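Local coordinates for protein phenol hydroxylase component phL (Pseudomonas stutzeri, PDB 3U52) that probably serves as the helical beta subunit, which lacks the diiron site, of the hydroxylase in a bacterial multicomponent phenol hydroxylase, at residues 122-125 against 126-129; 129-132 against 133-136; 196-199 against 200-203; 292-295 against 296-300. One frame throughout, in Å; residues are numbered along the deposited sequence.

Contact 1 of 4, residues 122-125 against 126-129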
loop_
_atom_site.group_PDB
_atom_site.type_symbol
_atom_site.label_atom_id
_atom_site.label_comp_id
_atom_site.label_asym_id
_atom_site.label_seq_id
_atom_site.Cartn_x
_atom_site.Cartn_y
_atom_site.Cartn_z
ATOM N N LEU D 122 -17.308 38.716 -16.348
ATOM C CA LEU D 122 -17.305 38.917 -14.899
ATOM C C LEU D 122 -16.527 37.839 -14.132
ATOM O O LEU D 122 -15.943 38.132 -13.097
ATOM C CB LEU D 122 -18.741 38.988 -14.380
ATOM C CG LEU D 122 -19.549 40.127 -15.016
ATOM C CD1 LEU D 122 -20.991 40.071 -14.526
ATOM C CD2 LEU D 122 -18.895 41.476 -14.688
ATOM N N LEU D 123 -16.519 36.623 -14.670
ATOM C CA LEU D 123 -15.974 35.427 -13.977
ATOM C C LEU D 123 -14.662 34.938 -14.579
ATOM O O LEU D 123 -13.651 34.838 -13.888
ATOM C CB LEU D 123 -17.011 34.279 -13.965
ATOM C CG LEU D 123 -16.571 33.022 -13.175
ATOM C CD1 LEU D 123 -16.348 33.402 -11.713
ATOM C CD2 LEU D 123 -17.599 31.935 -13.295
ATOM N N VAL D 124 -14.654 34.640 -15.865
ATOM C CA VAL D 124 -13.481 34.007 -16.451
ATOM C C VAL D 124 -12.163 34.806 -16.301
ATOM O O VAL D 124 -11.119 34.176 -16.083
ATOM C CB VAL D 124 -13.762 33.461 -17.902
ATOM C CG1 VAL D 124 -12.508 32.936 -18.546
ATOM C CG2 VAL D 124 -14.858 32.353 -17.837
ATOM N N PRO D 125 -12.182 36.175 -16.413
ATOM C CA PRO D 125 -10.871 36.850 -16.311
ATOM C C PRO D 125 -10.167 36.745 -14.943
ATOM O O PRO D 125 -8.967 37.001 -14.848
ATOM C CB PRO D 125 -11.164 38.310 -16.724
ATOM C CG PRO D 125 -12.490 38.235 -17.518
ATOM C CD PRO D 125 -13.252 37.114 -16.770
ATOM N N LEU D 126 -10.887 36.320 -13.912
ATOM C CA LEU D 126 -10.278 35.930 -12.665
ATOM C C LEU D 126 -9.165 34.872 -12.800
ATOM O O LEU D 126 -8.346 34.778 -11.902
ATOM C CB LEU D 126 -11.335 35.425 -11.666
ATOM C CG LEU D 126 -12.435 36.408 -11.219
ATOM C CD1 LEU D 126 -13.329 35.733 -10.163
ATOM C CD2 LEU D 126 -11.787 37.625 -10.628
ATOM N N ARG D 127 -9.122 34.082 -13.885
ATOM C CA ARG D 127 -7.949 33.219 -14.083
ATOM C C ARG D 127 -6.638 33.975 -14.107
ATOM O O ARG D 127 -5.587 33.408 -13.798
ATOM C CB ARG D 127 -8.038 32.394 -15.365
ATOM C CG ARG D 127 -8.262 33.164 -16.649
ATOM C CD ARG D 127 -8.366 32.216 -17.829
ATOM N NE ARG D 127 -8.453 33.002 -19.045
ATOM C CZ ARG D 127 -7.688 32.849 -20.125
ATOM N NH1 ARG D 127 -6.804 31.860 -20.205
ATOM N NH2 ARG D 127 -7.874 33.660 -21.161
ATOM N N HIS D 128 -6.681 35.247 -14.536
ATOM C CA HIS D 128 -5.451 36.057 -14.610
ATOM C C HIS D 128 -4.991 36.497 -13.215
ATOM O O HIS D 128 -3.792 36.619 -12.891
ATOM C CB HIS D 128 -5.697 37.252 -15.541
ATOM C CG HIS D 128 -6.166 36.872 -16.913
ATOM N ND1 HIS D 128 -5.399 36.139 -17.798
ATOM C CD2 HIS D 128 -7.331 37.127 -17.554
ATOM C CE1 HIS D 128 -6.063 35.989 -18.930
ATOM N NE2 HIS D 128 -7.237 36.583 -18.801
ATOM N N VAL D 129 -5.956 36.663 -12.343
ATOM C CA VAL D 129 -5.702 36.994 -10.950
ATOM C C VAL D 129 -5.099 35.759 -10.271
ATOM O O VAL D 129 -4.120 35.863 -9.516
ATOM C CB VAL D 129 -7.019 37.446 -10.269
ATOM C CG1 VAL D 129 -6.841 37.702 -8.749
ATOM C CG2 VAL D 129 -7.554 38.706 -10.987
#
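Leu122 O meets CG of Leu126 at 4.3 Å, where the loop after helix 113-122 bends into helix 126-143 through a type I beta turn, Leu123 to Leu126. This carbonyl oxygen is buried and has no polar partner. Leu123 O accepts the turn's hydrogen bond from Leu126 N at 3.1 Å, while CD1 of Leu123 meets CD1 of Leu126 at 4.1 Å, the two side chains crossing at about a right angle. Leu167 of helix 147-175 touches both leucines, and Val230 and Tyr231 of helix 211-240 pack on Leu126.

Val124 O is gripped by Arg127 N at 3.0 Å in a nearly straight bond (170° at the hydrogen). Arg127 carries CG between its backbone N and carbonyl carbon (chi1 55°), which presses CG to 3.1 Å from the same Val124 O. From there the chain runs extended, and its NE comes within 4.1 Å of Val124 CG1, while CE1 of His128 lies above one face of the guanidinium, toward its rim. Beyond the two segments, Arg127 NH2 forms a salt bridge with an acidic side chain of another protein chain. With an alanine at Arg127, that acid would probably lose its charged mate, and Val124 CG1 and the His128 ring would lose the chain lying against them.

Pro125 O takes the hydrogen bond of His128 N at 2.9 Å. The His128 ring stacks on Trp189, and its ND1 is bonded to the backbone of another protein chain. Its CD2 closes obliquely on Pro125 O at 3.2 Å.

Contact 2 of 4, residues 129-132 against 133-136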
loop_
_atom_site.group_PDB
_atom_site.type_symbol
_atom_site.label_atom_id
_atom_site.label_comp_id
_atom_site.label_asym_id
_atom_site.label_seq_id
_atom_site.Cartn_x
_atom_site.Cartn_y
_atom_site.Cartn_z
ATOM N N VAL D 129 -5.956 36.663 -12.343
ATOM C CA VAL D 129 -5.702 36.994 -10.950
ATOM C C VAL D 129 -5.099 35.759 -10.271
ATOM O O VAL D 129 -4.120 35.863 -9.516
ATOM C CB VAL D 129 -7.019 37.446 -10.269
ATOM C CG1 VAL D 129 -6.841 37.702 -8.749
ATOM C CG2 VAL D 129 -7.554 38.706 -10.987
ATOM N N GLU D 130 -5.679 34.578 -10.561
ATOM C CA GLU D 130 -5.135 33.291 -10.054
ATOM C C GLU D 130 -3.675 33.124 -10.485
ATOM O O GLU D 130 -2.807 32.658 -9.704
ATOM C CB GLU D 130 -6.008 32.127 -10.582
ATOM C CG GLU D 130 -7.406 32.104 -9.944
ATOM C CD GLU D 130 -7.388 32.150 -8.402
ATOM O OE1 GLU D 130 -6.630 31.354 -7.805
ATOM O OE2 GLU D 130 -8.098 32.984 -7.751
ATOM N N LEU D 131 -3.397 33.486 -11.736
ATOM C CA LEU D 131 -2.048 33.364 -12.262
ATOM C C LEU D 131 -1.135 34.246 -11.437
ATOM O O LEU D 131 -0.131 33.765 -10.935
ATOM C CB LEU D 131 -1.949 33.755 -13.735
ATOM C CG LEU D 131 -0.502 33.436 -14.180
ATOM C CD1 LEU D 131 -0.211 31.945 -14.122
ATOM C CD2 LEU D 131 -0.297 33.866 -15.543
ATOM N N GLY D 132 -1.488 35.530 -11.276
ATOM C CA GLY D 132 -0.746 36.427 -10.362
ATOM C C GLY D 132 -0.488 35.792 -9.002
ATOM O O GLY D 132 0.648 35.851 -8.495
ATOM N N ALA D 133 -1.531 35.188 -8.403
ATOM C CA ALA D 133 -1.429 34.550 -7.066
ATOM C C ALA D 133 -0.552 33.293 -7.086
ATOM O O ALA D 133 0.194 33.052 -6.149
ATOM C CB ALA D 133 -2.809 34.195 -6.514
ATOM N N ASN D 134 -0.645 32.491 -8.143
ATOM C CA ASN D 134 0.348 31.430 -8.355
ATOM C C ASN D 134 1.781 32.002 -8.335
ATOM O O ASN D 134 2.642 31.493 -7.620
ATOM C CB ASN D 134 0.056 30.662 -9.664
ATOM C CG ASN D 134 1.203 29.809 -10.133
ATOM O OD1 ASN D 134 1.922 30.192 -11.058
ATOM N ND2 ASN D 134 1.377 28.623 -9.521
ATOM N N MET D 135 2.031 33.068 -9.104
ATOM C CA MET D 135 3.392 33.613 -9.205
ATOM C C MET D 135 3.874 34.190 -7.854
ATOM O O MET D 135 5.041 33.974 -7.444
ATOM C CB MET D 135 3.496 34.649 -10.325
ATOM C CG MET D 135 3.196 34.100 -11.723
ATOM S SD MET D 135 3.268 35.470 -12.870
ATOM C CE MET D 135 5.046 35.804 -12.813
ATOM N N ASN D 136 2.978 34.882 -7.145
ATOM C CA ASN D 136 3.336 35.473 -5.834
ATOM C C ASN D 136 3.662 34.439 -4.774
ATOM O O ASN D 136 4.582 34.609 -3.987
ATOM C CB ASN D 136 2.225 36.385 -5.340
ATOM C CG ASN D 136 2.088 37.637 -6.182
ATOM O OD1 ASN D 136 1.015 38.260 -6.257
ATOM N ND2 ASN D 136 3.174 37.998 -6.845
#
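Two turns of alpha helix within helix 126-143 join Val129, Glu130, Leu131 and Gly132 to Ala133, Asn134, Met135 and Asn136 by four consecutive i to i+4 hydrogen bonds. The closest, Asn134 N to Glu130 O, is 2.7 Å long and nearly linear at 170°. Met135 N bonds to Leu131 O at 2.9 Å, and Ala133 N and Asn136 N bond in the same register to Val129 O and Gly132 O.

CG of Met135 lies against a carbonyl of the preceding turn: it is anti to its own carbonyl carbon (chi1 -62°), beside the backbone N, which sets it 3.4 Å from Leu131 O. The sulfur is only loosely apposed to that turn, SD being 4.5 Å from Leu131 CG; the Met135 side chain comes about 4 Å from a bound xenon. Leu131 and Asn134 meet at an oblique angle, with Leu131 CD1 4.1 Å from Asn134 OD1. The Asn134 amide is fixed through ND2, bonded to Gly157 O and to a polar side chain of another protein chain.

Glu130 uses both carboxylate oxygens: OE1 in a salt bridge to Arg160 on helix 147-175, OE2 in a hydrogen bond to Tyr227 OH, a residue lining a xenon pocket on helix 211-240. A buried helix whose polar side chains reach adjacent helices in this way is consistent with the ferritin-like helical bundle of the methane, phenol and alkene hydroxylase family.

Contact 3 of 4, residues 196-199 against 200-203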
loop_
_atom_site.group_PDB
_atom_site.type_symbol
_atom_site.label_atom_id
_atom_site.label_comp_id
_atom_site.label_asym_id
_atom_site.label_seq_id
_atom_site.Cartn_x
_atom_site.Cartn_y
_atom_site.Cartn_z
ATOM N N GLN D 196 -9.337 47.181 -15.330
ATOM C CA GLN D 196 -8.020 47.836 -15.253
ATOM C C GLN D 196 -7.506 48.076 -13.835
ATOM O O GLN D 196 -6.326 47.882 -13.585
ATOM C CB GLN D 196 -7.883 49.065 -16.179
ATOM C CG GLN D 196 -8.079 48.698 -17.645
ATOM C CD GLN D 196 -7.466 47.325 -18.025
ATOM O OE1 GLN D 196 -6.250 47.136 -17.994
ATOM N NE2 GLN D 196 -8.326 46.382 -18.412
ATOM N N PRO D 197 -8.372 48.480 -12.893
ATOM C CA PRO D 197 -7.870 48.608 -11.524
ATOM C C PRO D 197 -7.341 47.259 -10.976
ATOM O O PRO D 197 -6.332 47.224 -10.252
ATOM C CB PRO D 197 -9.097 49.048 -10.746
ATOM C CG PRO D 197 -9.920 49.836 -11.794
ATOM C CD PRO D 197 -9.756 48.959 -13.013
ATOM N N MET D 198 -8.004 46.169 -11.335
ATOM C CA MET D 198 -7.528 44.851 -10.833
ATOM C C MET D 198 -6.216 44.486 -11.486
ATOM O O MET D 198 -5.276 44.076 -10.824
ATOM C CB MET D 198 -8.566 43.777 -11.027
ATOM C CG MET D 198 -8.061 42.369 -10.621
ATOM S SD MET D 198 -7.891 42.167 -8.818
ATOM C CE MET D 198 -9.569 41.738 -8.379
ATOM N N ARG D 199 -6.139 44.667 -12.803
ATOM C CA ARG D 199 -4.971 44.266 -13.524
ATOM C C ARG D 199 -3.743 45.060 -13.065
ATOM O O ARG D 199 -2.658 44.490 -12.902
ATOM C CB ARG D 199 -5.243 44.473 -14.983
ATOM C CG ARG D 199 -4.317 43.771 -15.827
ATOM C CD ARG D 199 -4.677 44.054 -17.263
ATOM N NE ARG D 199 -3.376 44.256 -17.735
ATOM C CZ ARG D 199 -2.976 45.068 -18.663
ATOM N NH1 ARG D 199 -3.788 45.835 -19.390
ATOM N NH2 ARG D 199 -1.692 45.048 -18.818
ATOM N N LYS D 200 -3.921 46.376 -12.863
ATOM C CA LYS D 200 -2.872 47.233 -12.309
ATOM C C LYS D 200 -2.454 46.784 -10.906
ATOM O O LYS D 200 -1.258 46.758 -10.588
ATOM C CB LYS D 200 -3.319 48.726 -12.248
ATOM C CG LYS D 200 -2.218 49.631 -11.560
ATOM C CD LYS D 200 -2.548 51.130 -11.626
ATOM C CE LYS D 200 -1.629 51.976 -10.750
ATOM N NZ LYS D 200 -0.174 51.626 -10.900
ATOM N N LEU D 201 -3.431 46.464 -10.054
ATOM C CA LEU D 201 -3.116 45.995 -8.707
ATOM C C LEU D 201 -2.313 44.675 -8.777
ATOM O O LEU D 201 -1.276 44.530 -8.081
ATOM C CB LEU D 201 -4.375 45.805 -7.858
ATOM C CG LEU D 201 -4.228 44.934 -6.595
ATOM C CD1 LEU D 201 -3.215 45.566 -5.613
ATOM C CD2 LEU D 201 -5.577 44.677 -5.949
ATOM N N VAL D 202 -2.792 43.702 -9.570
ATOM C CA VAL D 202 -2.029 42.445 -9.729
ATOM C C VAL D 202 -0.606 42.680 -10.227
ATOM O O VAL D 202 0.361 42.148 -9.660
ATOM C CB VAL D 202 -2.763 41.392 -10.640
ATOM C CG1 VAL D 202 -1.823 40.269 -10.964
ATOM C CG2 VAL D 202 -4.061 40.925 -9.980
ATOM N N GLU D 203 -0.451 43.504 -11.267
ATOM C CA GLU D 203 0.893 43.861 -11.717
ATOM C C GLU D 203 1.773 44.547 -10.632
ATOM O O GLU D 203 2.999 44.268 -10.525
ATOM C CB GLU D 203 0.849 44.678 -13.029
ATOM C CG GLU D 203 0.252 43.911 -14.184
ATOM C CD GLU D 203 0.279 44.676 -15.482
ATOM O OE1 GLU D 203 -0.423 44.286 -16.459
ATOM O OE2 GLU D 203 1.035 45.670 -15.522
#
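The ionic link is the salt bridge from Arg199 to Glu203, one turn apart and pointing the same way side by side. NH2 of Arg199 reaches Glu203 OE1 at 2.8 Å, taking the syn lone pair on the side of the other carboxylate oxygen. NE adds a weak bond to that same OE1 at 3.2 Å. The planes are turned 55° apart, and NE and NH2 both meet OE1 in place of a two-oxygen pairing. Arg199 NH1 makes a weak hydrogen bond to Gln196 OE1 at 3.1 Å, an oxygen also bonded to an aromatic side chain of another protein chain. Arg199 NH2 and both oxygens of Glu203 bond to another chain too. A leucine in place of Arg199 would probably leave the buried Glu203 carboxylate without this countercharge and cost Gln196 OE1 only its weak second donor.

Backbone bonds define the alpha-helical motif, helix 196-205 of the helical bundle: Lys200, Leu201, Val202 and Glu203 each donate four residues back. The Val202 N to Met198 O bond is almost straight at 177°.

The apolar contacts involve Met198, Leu201 and Val202; the first two also meet helix 276-302, and Val202 an aromatic side chain of another protein chain. Met198 CG lies opposite its backbone N (chi1 175°) and the chain bends at chi2, which brings SD obliquely to Val202 CG2 at 4.2 Å. Trp189 packs against both Met198 and Arg199.

Contact 4 of 4, residues 292-295 against 296-300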
loop_
_atom_site.group_PDB
_atom_site.type_symbol
_atom_site.label_atom_id
_atom_site.label_comp_id
_atom_site.label_asym_id
_atom_site.label_seq_id
_atom_site.Cartn_x
_atom_site.Cartn_y
_atom_site.Cartn_z
ATOM N N GLN D 292 -6.548 49.516 -1.795
ATOM C CA GLN D 292 -6.287 49.204 -3.204
ATOM C C GLN D 292 -7.017 47.936 -3.645
ATOM O O GLN D 292 -7.483 47.851 -4.767
ATOM C CB GLN D 292 -4.806 49.043 -3.433
ATOM C CG GLN D 292 -4.064 50.351 -3.255
ATOM C CD GLN D 292 -2.631 50.195 -3.547
ATOM O OE1 GLN D 292 -2.251 49.904 -4.686
ATOM N NE2 GLN D 292 -1.797 50.381 -2.527
ATOM N N ALA D 293 -7.111 46.968 -2.723
ATOM C CA ALA D 293 -7.871 45.734 -2.902
ATOM C C ALA D 293 -9.358 46.023 -3.065
ATOM O O ALA D 293 -10.020 45.490 -3.969
ATOM C CB ALA D 293 -7.620 44.776 -1.721
ATOM N N TYR D 294 -9.878 46.897 -2.216
ATOM C CA TYR D 294 -11.274 47.337 -2.309
ATOM C C TYR D 294 -11.558 48.086 -3.599
ATOM O O TYR D 294 -12.547 47.817 -4.302
ATOM C CB TYR D 294 -11.559 48.259 -1.122
ATOM C CG TYR D 294 -12.918 48.900 -1.164
ATOM C CD1 TYR D 294 -14.031 48.224 -0.672
ATOM C CD2 TYR D 294 -13.090 50.191 -1.707
ATOM C CE1 TYR D 294 -15.303 48.821 -0.688
ATOM C CE2 TYR D 294 -14.358 50.798 -1.746
ATOM C CZ TYR D 294 -15.450 50.116 -1.218
ATOM O OH TYR D 294 -16.686 50.699 -1.228
ATOM N N GLU D 295 -10.677 49.018 -3.930
ATOM C CA GLU D 295 -10.855 49.793 -5.145
ATOM C C GLU D 295 -10.713 48.944 -6.421
ATOM O O GLU D 295 -11.347 49.241 -7.452
ATOM C CB GLU D 295 -9.938 51.039 -5.131
ATOM C CG GLU D 295 -8.726 51.001 -6.068
ATOM C CD GLU D 295 -8.097 52.387 -6.310
ATOM O OE1 GLU D 295 -8.097 52.814 -7.496
ATOM O OE2 GLU D 295 -7.611 53.038 -5.322
ATOM N N ALA D 296 -9.913 47.870 -6.361
ATOM C CA ALA D 296 -9.779 46.949 -7.507
ATOM C C ALA D 296 -11.023 46.068 -7.719
ATOM O O ALA D 296 -11.339 45.682 -8.840
ATOM C CB ALA D 296 -8.534 46.103 -7.365
ATOM N N LEU D 297 -11.700 45.727 -6.629
ATOM C CA LEU D 297 -12.923 44.955 -6.668
ATOM C C LEU D 297 -14.159 45.792 -6.962
ATOM O O LEU D 297 -15.159 45.259 -7.377
ATOM C CB LEU D 297 -13.107 44.231 -5.342
ATOM C CG LEU D 297 -12.036 43.154 -5.128
ATOM C CD1 LEU D 297 -12.029 42.729 -3.719
ATOM C CD2 LEU D 297 -12.223 41.927 -6.126
ATOM N N LYS D 298 -14.089 47.102 -6.727
ATOM C CA LYS D 298 -15.272 47.975 -6.860
ATOM C C LYS D 298 -15.955 47.915 -8.257
ATOM O O LYS D 298 -17.167 47.696 -8.338
ATOM C CB LYS D 298 -14.899 49.414 -6.416
ATOM C CG LYS D 298 -16.003 50.481 -6.346
ATOM C CD LYS D 298 -15.550 51.561 -5.286
ATOM C CE LYS D 298 -15.551 52.987 -5.824
ATOM N NZ LYS D 298 -16.950 53.459 -6.164
ATOM N N PRO D 299 -15.192 48.079 -9.359
ATOM C CA PRO D 299 -15.915 47.969 -10.650
ATOM C C PRO D 299 -16.584 46.604 -10.930
ATOM O O PRO D 299 -17.595 46.533 -11.661
ATOM C CB PRO D 299 -14.838 48.249 -11.706
ATOM C CG PRO D 299 -13.590 48.501 -11.010
ATOM C CD PRO D 299 -13.760 48.361 -9.528
ATOM N N LEU D 300 -16.016 45.524 -10.379
ATOM C CA LEU D 300 -16.635 44.222 -10.485
ATOM C C LEU D 300 -17.928 44.153 -9.675
ATOM O O LEU D 300 -18.927 43.619 -10.146
ATOM C CB LEU D 300 -15.656 43.117 -10.050
ATOM C CG LEU D 300 -16.098 41.645 -10.137
ATOM C CD1 LEU D 300 -16.285 41.190 -11.623
ATOM C CD2 LEU D 300 -15.099 40.734 -9.422
#
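First torsions of 174° in Tyr294 and -175° in Lys298 set each CG opposite its own backbone N, and they lead the ring and the lysine chain to each other one turn apart along helix 276-302. A bend at chi3 (126°) then turns the lysine aside after its CD has met Tyr294 CE2 at 3.8 Å, an oblique contact between an aliphatic carbon and a ring carbon. The polar ends have separate partners: Tyr294 OH bonds to Asn311 OD1, its ring takes part in a cation-pi contact with Arg314, and Lys298 NZ forms a salt bridge with Glu302.

The backbone is that of an alpha helix approaching a proline kink. Ala296 N gives a normal bond to Gln292 O at 2.9 Å. Leu297 N is shared between Ala293 O at 3.2 Å and, weakly, Tyr294 O at the same length, while Lys298 N reaches Tyr294 O only in a weak bond. Leu297 CD1 lies 3.4 Å from Ala293 O. At Pro299 and Leu300 no bond to the preceding turn is made; for Pro299 this is because its nitrogen carries no hydrogen, and its ring atom CD sits 3.3 Å from Glu295 O instead.

From the N terminus, contact 1 forms the turn into helix 126-143, and contact 2 continues along that helix, sharing Val129. Contact 3 follows on helix 196-205 and contact 4 on helix 276-302. Each is local, so none closes a long loop and none nests in or crosses another. The helices meet through side chains: Val129 CG2 is 3.7 Å from Met198 CG, tying contacts 1 and 2 to contact 3, and Met198 CE is 3.5 Å from Leu297 CD2, tying contact 3 to contact 4. Contact 3 thus lies between helices 126-143 and 276-302; contacts 2 and 4 do not touch, whereas Leu300 CD1 meets Leu122 O of contact 1.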